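Local coordinates for protein CheA (Treponema denticola, PDB 6Y1Y) that probably relays sensory signals from chemoreceptors to the flagellar motors as a histidine kinase, of which this chain is the dimerization domain, at residues B[16-30]-B[104-118]. Numbering follows the deposited sequence.
Sequences LVSETVITKASLNQS and FKSSSQNLGRISGEL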
ATOM      1  N   LEU B  16      -5.522  -2.454  29.411  1.00 23.04           N
ATOM      2  CA  LEU B  16      -4.461  -2.261  28.426  1.00 24.39           C
ATOM      3  C   LEU B  16      -4.441  -3.396  27.410  1.00 21.79           C
ATOM      4  O   LEU B  16      -4.224  -3.163  26.214  1.00 20.00           O
ATOM      5  CB  LEU B  16      -3.104  -2.139  29.122  1.00 21.99           C
ATOM      6  CG  LEU B  16      -2.762  -0.747  29.662  1.00 27.99           C
ATOM      7  CD1 LEU B  16      -1.406  -0.756  30.350  1.00 28.21           C
ATOM      8  CD2 LEU B  16      -2.789   0.284  28.543  1.00 29.80           C
ATOM      9  N   VAL B  17      -4.674  -4.632  27.862  1.00 22.19           N
ATOM     10  CA  VAL B  17      -4.691  -5.752  26.927  1.00 17.81           C
ATOM     11  C   VAL B  17      -5.914  -5.656  26.020  1.00 22.24           C
ATOM     12  O   VAL B  17      -5.847  -5.965  24.824  1.00 19.29           O
ATOM     13  CB  VAL B  17      -4.646  -7.094  27.684  1.00 22.81           C
ATOM     14  CG1 VAL B  17      -4.847  -8.264  26.725  1.00 24.14           C
ATOM     15  CG2 VAL B  17      -3.334  -7.237  28.447  1.00 21.86           C
ATOM     16  N   SER B  18      -7.034  -5.172  26.561  1.00 24.45           N
ATOM     17  CA  SER B  18      -8.209  -4.929  25.727  1.00 24.37           C
ATOM     18  C   SER B  18      -7.908  -3.919  24.626  1.00 20.64           C
ATOM     19  O   SER B  18      -8.297  -4.119  23.466  1.00 22.17           O
ATOM     20  CB  SER B  18      -9.378  -4.451  26.597  1.00 21.50           C
ATOM     21  OG  SER B  18     -10.471  -4.050  25.798  1.00 28.92           O
ATOM     22  N   GLU B  19      -7.222  -2.825  24.965  1.00 21.02           N
ATOM     23  CA  GLU B  19      -6.816  -1.852  23.952  1.00 18.28           C
ATOM     24  C   GLU B  19      -5.891  -2.483  22.922  1.00 18.62           C
ATOM     25  O   GLU B  19      -5.918  -2.112  21.741  1.00 16.88           O
ATOM     26  CB  GLU B  19      -6.112  -0.663  24.599  1.00 20.61           C
ATOM     27  CG  GLU B  19      -6.986   0.324  25.340  1.00 29.27           C
ATOM     28  CD  GLU B  19      -6.196   1.560  25.734  1.00 34.40           C
ATOM     29  OE1 GLU B  19      -6.004   2.439  24.865  1.00 36.02           O
ATOM     30  OE2 GLU B  19      -5.747   1.642  26.900  1.00 41.68           O
ATOM     31  N   THR B  20      -5.026  -3.399  23.365  1.00 17.55           N
ATOM     32  CA  THR B  20      -4.122  -4.083  22.446  1.00 16.50           C
ATOM     33  C   THR B  20      -4.899  -4.931  21.457  1.00 15.13           C
ATOM     34  O   THR B  20      -4.599  -4.933  20.257  1.00 15.10           O
ATOM     35  CB  THR B  20      -3.136  -4.959  23.223  1.00 16.09           C
ATOM     36  OG1 THR B  20      -2.430  -4.162  24.184  1.00 17.07           O
ATOM     37  CG2 THR B  20      -2.132  -5.601  22.283  1.00 14.92           C
ATOM     38  N   VAL B  21      -5.912  -5.652  21.948  1.00 16.00           N
ATOM     39  CA  VAL B  21      -6.721  -6.514  21.091  1.00 12.58           C
ATOM     40  C   VAL B  21      -7.505  -5.685  20.080  1.00 15.73           C
ATOM     41  O   VAL B  21      -7.649  -6.074  18.913  1.00 16.28           O
ATOM     42  CB  VAL B  21      -7.646  -7.391  21.955  1.00 16.22           C
ATOM     43  CG1 VAL B  21      -8.690  -8.084  21.082  1.00 16.74           C
ATOM     44  CG2 VAL B  21      -6.830  -8.416  22.742  1.00 21.63           C
ATOM     45  N   ILE B  22      -8.013  -4.528  20.504  1.00 16.87           N
ATOM     46  CA  ILE B  22      -8.742  -3.655  19.589  1.00 16.54           C
ATOM     47  C   ILE B  22      -7.809  -3.147  18.507  1.00 16.23           C
ATOM     48  O   ILE B  22      -8.139  -3.155  17.313  1.00 16.17           O
ATOM     49  CB  ILE B  22      -9.375  -2.483  20.360  1.00 18.76           C
ATOM     50  CG1 ILE B  22     -10.445  -2.991  21.326  1.00 19.14           C
ATOM     51  CG2 ILE B  22      -9.913  -1.430  19.396  1.00 21.76           C
ATOM     52  CD1 ILE B  22     -10.953  -1.929  22.283  1.00 25.57           C
ATOM     53  N   THR B  23      -6.620  -2.709  18.910  1.00 13.62           N
ATOM     54  CA  THR B  23      -5.642  -2.233  17.944  1.00 15.29           C
ATOM     55  C   THR B  23      -5.230  -3.346  16.984  1.00 13.36           C
ATOM     56  O   THR B  23      -5.124  -3.119  15.772  1.00 13.91           O
ATOM     57  CB  THR B  23      -4.443  -1.652  18.697  1.00 15.95           C
ATOM     58  OG1 THR B  23      -4.887  -0.555  19.505  1.00 18.76           O
ATOM     59  CG2 THR B  23      -3.397  -1.147  17.737  1.00 13.95           C
ATOM     60  N   LYS B  24      -5.017  -4.563  17.505  1.00 14.95           N
ATOM     61  CA  LYS B  24      -4.698  -5.699  16.640  1.00 14.41           C
ATOM     62  C   LYS B  24      -5.792  -5.942  15.607  1.00 16.16           C
ATOM     63  O   LYS B  24      -5.502  -6.184  14.428  1.00 16.01           O
ATOM     64  CB  LYS B  24      -4.470  -6.961  17.480  1.00 17.29           C
ATOM     65  CG  LYS B  24      -3.997  -8.187  16.679  1.00 19.22           C
ATOM     66  CD  LYS B  24      -5.136  -9.076  16.130  1.00 19.99           C
ATOM     67  CE  LYS B  24      -4.637  -9.924  14.951  1.00 24.79           C
ATOM     68  NZ  LYS B  24      -5.682 -10.797  14.331  1.00 27.86           N
ATOM     69  N   ALA B  25      -7.054  -5.895  16.029  1.00 13.21           N
ATOM     70  CA  ALA B  25      -8.144  -6.095  15.079  1.00 14.36           C
ATOM     71  C   ALA B  25      -8.114  -5.029  13.992  1.00 14.09           C
ATOM     72  O   ALA B  25      -8.377  -5.318  12.816  1.00 16.57           O
ATOM     73  CB  ALA B  25      -9.489  -6.098  15.806  1.00 14.86           C
ATOM     74  N   SER B  26      -7.768  -3.792  14.356  1.00 12.99           N
ATOM     75  CA  SER B  26      -7.712  -2.733  13.357  1.00 13.26           C
ATOM     76  C   SER B  26      -6.531  -2.940  12.417  1.00 14.24           C
ATOM     77  O   SER B  26      -6.655  -2.761  11.201  1.00 13.52           O
ATOM     78  CB  SER B  26      -7.622  -1.379  14.057  1.00 15.20           C
ATOM     79  OG  SER B  26      -7.368  -0.321  13.146  1.00 18.23           O
ATOM     80  N   LEU B  27      -5.396  -3.384  12.957  1.00 12.40           N
ATOM     81  CA  LEU B  27      -4.234  -3.668  12.122  1.00 12.51           C
ATOM     82  C   LEU B  27      -4.524  -4.817  11.172  1.00 13.11           C
ATOM     83  O   LEU B  27      -4.089  -4.796  10.018  1.00 11.94           O
ATOM     84  CB  LEU B  27      -3.018  -3.986  12.999  1.00 11.52           C
ATOM     85  CG  LEU B  27      -2.452  -2.767  13.723  1.00 10.70           C
ATOM     86  CD1 LEU B  27      -1.551  -3.179  14.869  1.00 13.63           C
ATOM     87  CD2 LEU B  27      -1.692  -1.860  12.754  1.00 14.14           C
ATOM     88  N   ASN B  28      -5.263  -5.830  11.635  1.00 13.45           N
ATOM     89  CA  ASN B  28      -5.656  -6.911  10.740  1.00 13.47           C
ATOM     90  C   ASN B  28      -6.477  -6.383   9.566  1.00 14.49           C
ATOM     91  O   ASN B  28      -6.244  -6.769   8.417  1.00 14.28           O
ATOM     92  CB  ASN B  28      -6.438  -7.979  11.508  1.00 13.86           C
ATOM     93  CG  ASN B  28      -6.883  -9.124  10.622  1.00 15.17           C
ATOM     94  OD1 ASN B  28      -6.057  -9.850  10.042  1.00 16.32           O
ATOM     95  ND2 ASN B  28      -8.195  -9.287  10.494  1.00 17.75           N
ATOM     96  N   GLN B  29      -7.430  -5.484   9.831  1.00 12.57           N
ATOM     97  CA  GLN B  29      -8.205  -4.907   8.739  1.00 13.30           C
ATOM     98  C   GLN B  29      -7.314  -4.120   7.790  1.00 15.42           C
ATOM     99  O   GLN B  29      -7.559  -4.114   6.577  1.00 13.69           O
ATOM    100  CB  GLN B  29      -9.330  -4.046   9.297  1.00 16.91           C
ATOM    101  CG  GLN B  29     -10.459  -4.885   9.912  1.00 20.51           C
ATOM    102  CD  GLN B  29     -11.014  -5.931   8.944  1.00 22.01           C
ATOM    103  OE1 GLN B  29     -11.006  -7.127   9.229  1.00 25.19           O
ATOM    104  NE2 GLN B  29     -11.491  -5.477   7.793  1.00 23.98           N
ATOM    105  N   SER B  30      -6.259  -3.487   8.314  1.00 10.71           N
ATOM    106  CA  SER B  30      -5.344  -2.760   7.434  1.00 10.16           C
ATOM    107  C   SER B  30      -4.554  -3.717   6.557  1.00 11.16           C
ATOM    108  O   SER B  30      -4.278  -3.400   5.398  1.00 10.19           O
ATOM    109  CB  SER B  30      -4.377  -1.904   8.250  1.00 10.91           C
ATOM    110  OG  SER B  30      -4.966  -0.674   8.643  1.00 13.00           O
ATOM    111  N   PHE B 104      -3.289   2.963   8.908  1.00  9.27           N
ATOM    112  CA  PHE B 104      -2.260   2.086   9.458  1.00 11.49           C
ATOM    113  C   PHE B 104      -1.320   2.854  10.389  1.00 10.32           C
ATOM    114  O   PHE B 104      -1.042   2.410  11.508  1.00 11.31           O
ATOM    115  CB  PHE B 104      -1.511   1.428   8.290  1.00  9.86           C
ATOM    116  CG  PHE B 104      -0.377   0.512   8.691  1.00  9.69           C
ATOM    117  CD1 PHE B 104      -0.324  -0.081   9.939  1.00 10.38           C
ATOM    118  CD2 PHE B 104       0.614   0.207   7.779  1.00 10.39           C
ATOM    119  CE1 PHE B 104       0.733  -0.925  10.280  1.00 12.60           C
ATOM    120  CE2 PHE B 104       1.672  -0.644   8.117  1.00  9.13           C
ATOM    121  CZ  PHE B 104       1.727  -1.205   9.366  1.00 12.12           C
ATOM    122  N   LYS B 105      -0.848   4.027   9.959  1.00  9.88           N
ATOM    123  CA  LYS B 105       0.022   4.830  10.814  1.00  9.79           C
ATOM    124  C   LYS B 105      -0.657   5.162  12.135  1.00  9.81           C
ATOM    125  O   LYS B 105      -0.003   5.199  13.186  1.00 11.36           O
ATOM    126  CB  LYS B 105       0.434   6.110  10.089  1.00  9.44           C
ATOM    127  CG  LYS B 105       1.493   5.912   9.027  1.00  9.80           C
ATOM    128  CD  LYS B 105       1.755   7.234   8.330  1.00 10.61           C
ATOM    129  CE  LYS B 105       3.036   7.180   7.528  1.00 15.92           C
ATOM    130  NZ  LYS B 105       3.301   8.486   6.864  1.00 20.08           N
ATOM    131  N   SER B 106      -1.960   5.450  12.095  1.00  9.23           N
ATOM    132  CA  SER B 106      -2.685   5.791  13.317  1.00 11.58           C
ATOM    133  C   SER B 106      -2.709   4.617  14.285  1.00 12.11           C
ATOM    134  O   SER B 106      -2.384   4.771  15.468  1.00 13.86           O
ATOM    135  CB  SER B 106      -4.108   6.227  12.964  1.00 11.72           C
ATOM    136  OG  SER B 106      -4.821   6.641  14.117  1.00 12.21           O
ATOM    137  N   SER B 107      -3.028   3.422  13.784  1.00 12.01           N
ATOM    138  CA  SER B 107      -3.104   2.250  14.658  1.00 11.79           C
ATOM    139  C   SER B 107      -1.728   1.842  15.157  1.00 13.96           C
ATOM    140  O   SER B 107      -1.586   1.403  16.306  1.00 13.26           O
ATOM    141  CB  SER B 107      -3.761   1.086  13.921  1.00 11.36           C
ATOM    142  OG  SER B 107      -5.115   1.369  13.603  1.00 19.64           O
ATOM    143  N   SER B 108      -0.708   1.961  14.304  1.00 13.10           N
ATOM    144  CA  SER B 108       0.659   1.650  14.716  1.00 11.38           C
ATOM    145  C   SER B 108       1.131   2.583  15.819  1.00 13.90           C
ATOM    146  O   SER B 108       1.762   2.144  16.789  1.00 13.58           O
ATOM    147  CB  SER B 108       1.594   1.734  13.510  1.00 12.16           C
ATOM    148  OG  SER B 108       2.918   1.362  13.857  1.00 15.91           O
ATOM    149  N   GLN B 109       0.827   3.878  15.700  1.00 12.54           N
ATOM    150  CA  GLN B 109       1.242   4.786  16.762  1.00 14.53           C
ATOM    151  C   GLN B 109       0.522   4.462  18.062  1.00 14.48           C
ATOM    152  O   GLN B 109       1.121   4.525  19.144  1.00 15.20           O
ATOM    153  CB  GLN B 109       0.980   6.232  16.365  1.00 14.27           C
ATOM    154  CG  GLN B 109       1.485   7.199  17.414  1.00 15.76           C
ATOM    155  CD  GLN B 109       1.427   8.637  16.965  1.00 14.01           C
ATOM    156  OE1 GLN B 109       2.287   9.101  16.211  1.00 19.42           O
ATOM    157  NE2 GLN B 109       0.432   9.357  17.441  1.00 14.91           N
ATOM    158  N   ASN B 110      -0.759   4.111  17.976  1.00 11.97           N
ATOM    159  CA  ASN B 110      -1.492   3.726  19.171  1.00 14.88           C
ATOM    160  C   ASN B 110      -0.876   2.493  19.808  1.00 15.32           C
ATOM    161  O   ASN B 110      -0.744   2.418  21.037  1.00 15.46           O
ATOM    162  CB  ASN B 110      -2.962   3.481  18.831  1.00 14.34           C
ATOM    163  CG  ASN B 110      -3.859   3.551  20.050  1.00 24.29           C
ATOM    164  OD1 ASN B 110      -3.747   4.468  20.866  1.00 26.29           O
ATOM    165  ND2 ASN B 110      -4.737   2.572  20.190  1.00 22.34           N
ATOM    166  N   LEU B 111      -0.445   1.535  18.983  1.00 13.03           N
ATOM    167  CA  LEU B 111       0.195   0.340  19.521  1.00 14.64           C
ATOM    168  C   LEU B 111       1.475   0.693  20.256  1.00 17.20           C
ATOM    169  O   LEU B 111       1.766   0.120  21.312  1.00 15.59           O
ATOM    170  CB  LEU B 111       0.475  -0.657  18.400  1.00 12.98           C
ATOM    171  CG  LEU B 111       1.169  -1.938  18.866  1.00 15.56           C
ATOM    172  CD1 LEU B 111       0.295  -2.687  19.842  1.00 13.54           C
ATOM    173  CD2 LEU B 111       1.512  -2.810  17.680  1.00 17.22           C
ATOM    174  N   GLY B 112       2.252   1.639  19.719  1.00 16.19           N
ATOM    175  CA  GLY B 112       3.445   2.080  20.426  1.00 19.13           C
ATOM    176  C   GLY B 112       3.131   2.655  21.792  1.00 21.05           C
ATOM    177  O   GLY B 112       3.811   2.351  22.775  1.00 22.25           O
ATOM    178  N   ARG B 113       2.073   3.461  21.885  1.00 18.57           N
ATOM    179  CA  ARG B 113       1.692   4.022  23.178  1.00 19.80           C
ATOM    180  C   ARG B 113       1.248   2.924  24.135  1.00 22.90           C
ATOM    181  O   ARG B 113       1.665   2.894  25.301  1.00 20.47           O
ATOM    182  CB  ARG B 113       0.588   5.066  23.006  1.00 23.55           C
ATOM    183  CG  ARG B 113       0.159   5.695  24.327  1.00 26.19           C
ATOM    184  CD  ARG B 113      -1.140   6.476  24.211  1.00 37.79           C
ATOM    185  NE  ARG B 113      -2.246   5.656  23.720  1.00 33.68           N
ATOM    186  CZ  ARG B 113      -2.915   4.773  24.457  1.00 34.74           C
ATOM    187  NH1 ARG B 113      -2.595   4.581  25.733  1.00 38.25           N
ATOM    188  NH2 ARG B 113      -3.911   4.080  23.918  1.00 29.18           N
ATOM    189  N   ILE B 114       0.414   2.002  23.655  1.00 18.38           N
ATOM    190  CA  ILE B 114      -0.068   0.921  24.507  1.00 18.59           C
ATOM    191  C   ILE B 114       1.094   0.054  24.971  1.00 20.79           C
ATOM    192  O   ILE B 114       1.168  -0.336  26.145  1.00 19.94           O
ATOM    193  CB  ILE B 114      -1.140   0.098  23.769  1.00 16.49           C
ATOM    194  CG1 ILE B 114      -2.369   0.960  23.489  1.00 19.59           C
ATOM    195  CG2 ILE B 114      -1.534  -1.121  24.590  1.00 20.15           C
ATOM    196  CD1 ILE B 114      -3.201   0.424  22.356  1.00 21.34           C
ATOM    197  N   SER B 115       2.033  -0.245  24.068  1.00 18.85           N
ATOM    198  CA  SER B 115       3.150  -1.115  24.423  1.00 19.97           C
ATOM    199  C   SER B 115       4.021  -0.486  25.505  1.00 22.95           C
ATOM    200  O   SER B 115       4.521  -1.189  26.390  1.00 22.80           O
ATOM    201  CB  SER B 115       3.986  -1.438  23.186  1.00 19.47           C
ATOM    202  OG  SER B 115       4.808  -0.345  22.827  1.00 27.55           O
ATOM    203  N   GLY B 116       4.210   0.833  25.454  1.00 22.11           N
ATOM    204  CA  GLY B 116       4.915   1.509  26.531  1.00 26.68           C
ATOM    205  C   GLY B 116       4.195   1.386  27.859  1.00 24.34           C
ATOM    206  O   GLY B 116       4.819   1.153  28.899  1.00 24.27           O
ATOM    207  N   GLU B 117       2.870   1.530  27.844  1.00 22.64           N
ATOM    208  CA  GLU B 117       2.089   1.387  29.066  1.00 23.48           C
ATOM    209  C   GLU B 117       2.108  -0.052  29.569  1.00 26.60           C
ATOM    210  O   GLU B 117       2.173  -0.289  30.781  1.00 25.45           O
ATOM    211  CB  GLU B 117       0.653   1.852  28.827  1.00 26.94           C
ATOM    212  CG  GLU B 117       0.501   3.358  28.665  1.00 31.84           C
ATOM    213  CD  GLU B 117      -0.952   3.801  28.713  1.00 39.53           C
ATOM    214  OE1 GLU B 117      -1.762   3.298  27.905  1.00 37.08           O
ATOM    215  OE2 GLU B 117      -1.287   4.650  29.566  1.00 48.27           O
ATOM    216  N   LEU B 118       2.031  -1.024  28.656  1.00 22.34           N
ATOM    217  CA  LEU B 118       2.116  -2.428  29.053  1.00 20.91           C
ATOM    218  C   LEU B 118       3.443  -2.728  29.729  1.00 24.22           C
ATOM    219  O   LEU B 118       3.491  -3.471  30.718  1.00 26.88           O
ATOM    220  CB  LEU B 118       1.931  -3.339  27.842  1.00 22.24           C
ATOM    221  CG  LEU B 118       0.515  -3.628  27.342  1.00 18.81           C
ATOM    222  CD1 LEU B 118       0.597  -4.260  25.960  1.00 22.55           C
ATOM    223  CD2 LEU B 118      -0.253  -4.525  28.299  1.00 22.25           C
TER
HETATM  224  O   HOH W   1      -6.568   2.345  22.274  1.00 31.76           O
HETATM  225  O   HOH W   2      -5.154   0.073  11.313  1.00 18.09           O
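The guanidinium of Arg113 meets the carboxylate of Glu19 edge-on, the two planes only 19° apart. Arg113 NH2 donates to Glu19 OE1 over 2.8 Å in a salt bridge that reaches the syn side of the carboxylate, somewhat out of its plane. Asn110 OD1 also lies at this guanidinium edge and accepts from Arg113 NH2 at 3.1 Å, while on the same helix Arg113 NH1 pairs with Glu117 OE1. The Arg113 chain runs extended through CG and CD and then bends at chi3 (57°), which brings the guanidinium to Glu19. The amide of Asn110 spans the helices too: ND2 gives Thr23 OG1 a bond of 3.2 Å, tilted from the amide plane, and a water links ND2 to Glu19 OE1. At the ring of Phe104 the edge takes the methyl Leu27 CD2, 3.6 Å from CE1; this ring also stacks on Phe104 of the second subunit.

Alongside the polar rim, the antiparallel helices, 9.6 Å apart at their axes, interlock knobs-into-holes. Ile114 fits among Leu16, Glu19, Thr20 and Thr23, and Leu27 among Phe104, Ser107, Ser108 and Leu111. Thr23, on the same helix as Leu27, sits among Ser107, Asn110, Leu111 and Ile114; with CG2 anti to its backbone N (chi1 -61° for OG1), the methyl reaches Ser107 O at 3.4 Å and OG1 turns back to donate to Glu19 O. Leu16 packs its CB on Leu118 CD2 and both its methyls on Glu117 CB. Ser26 OG and Ser107 OG lie 2.9 Å apart, and a water joins Ser107 to Ser30.

The contact thus pairs helices 7-67 and 93-125 of a coiled-coil hairpin; Leu27 also packs on Leu111 of the second subunit. Glu19 OE2 and Glu117 OE1 lie 4.4 Å apart; Arg113, paired with both carboxylates, would be expected to offset their repulsion and support their ionised forms.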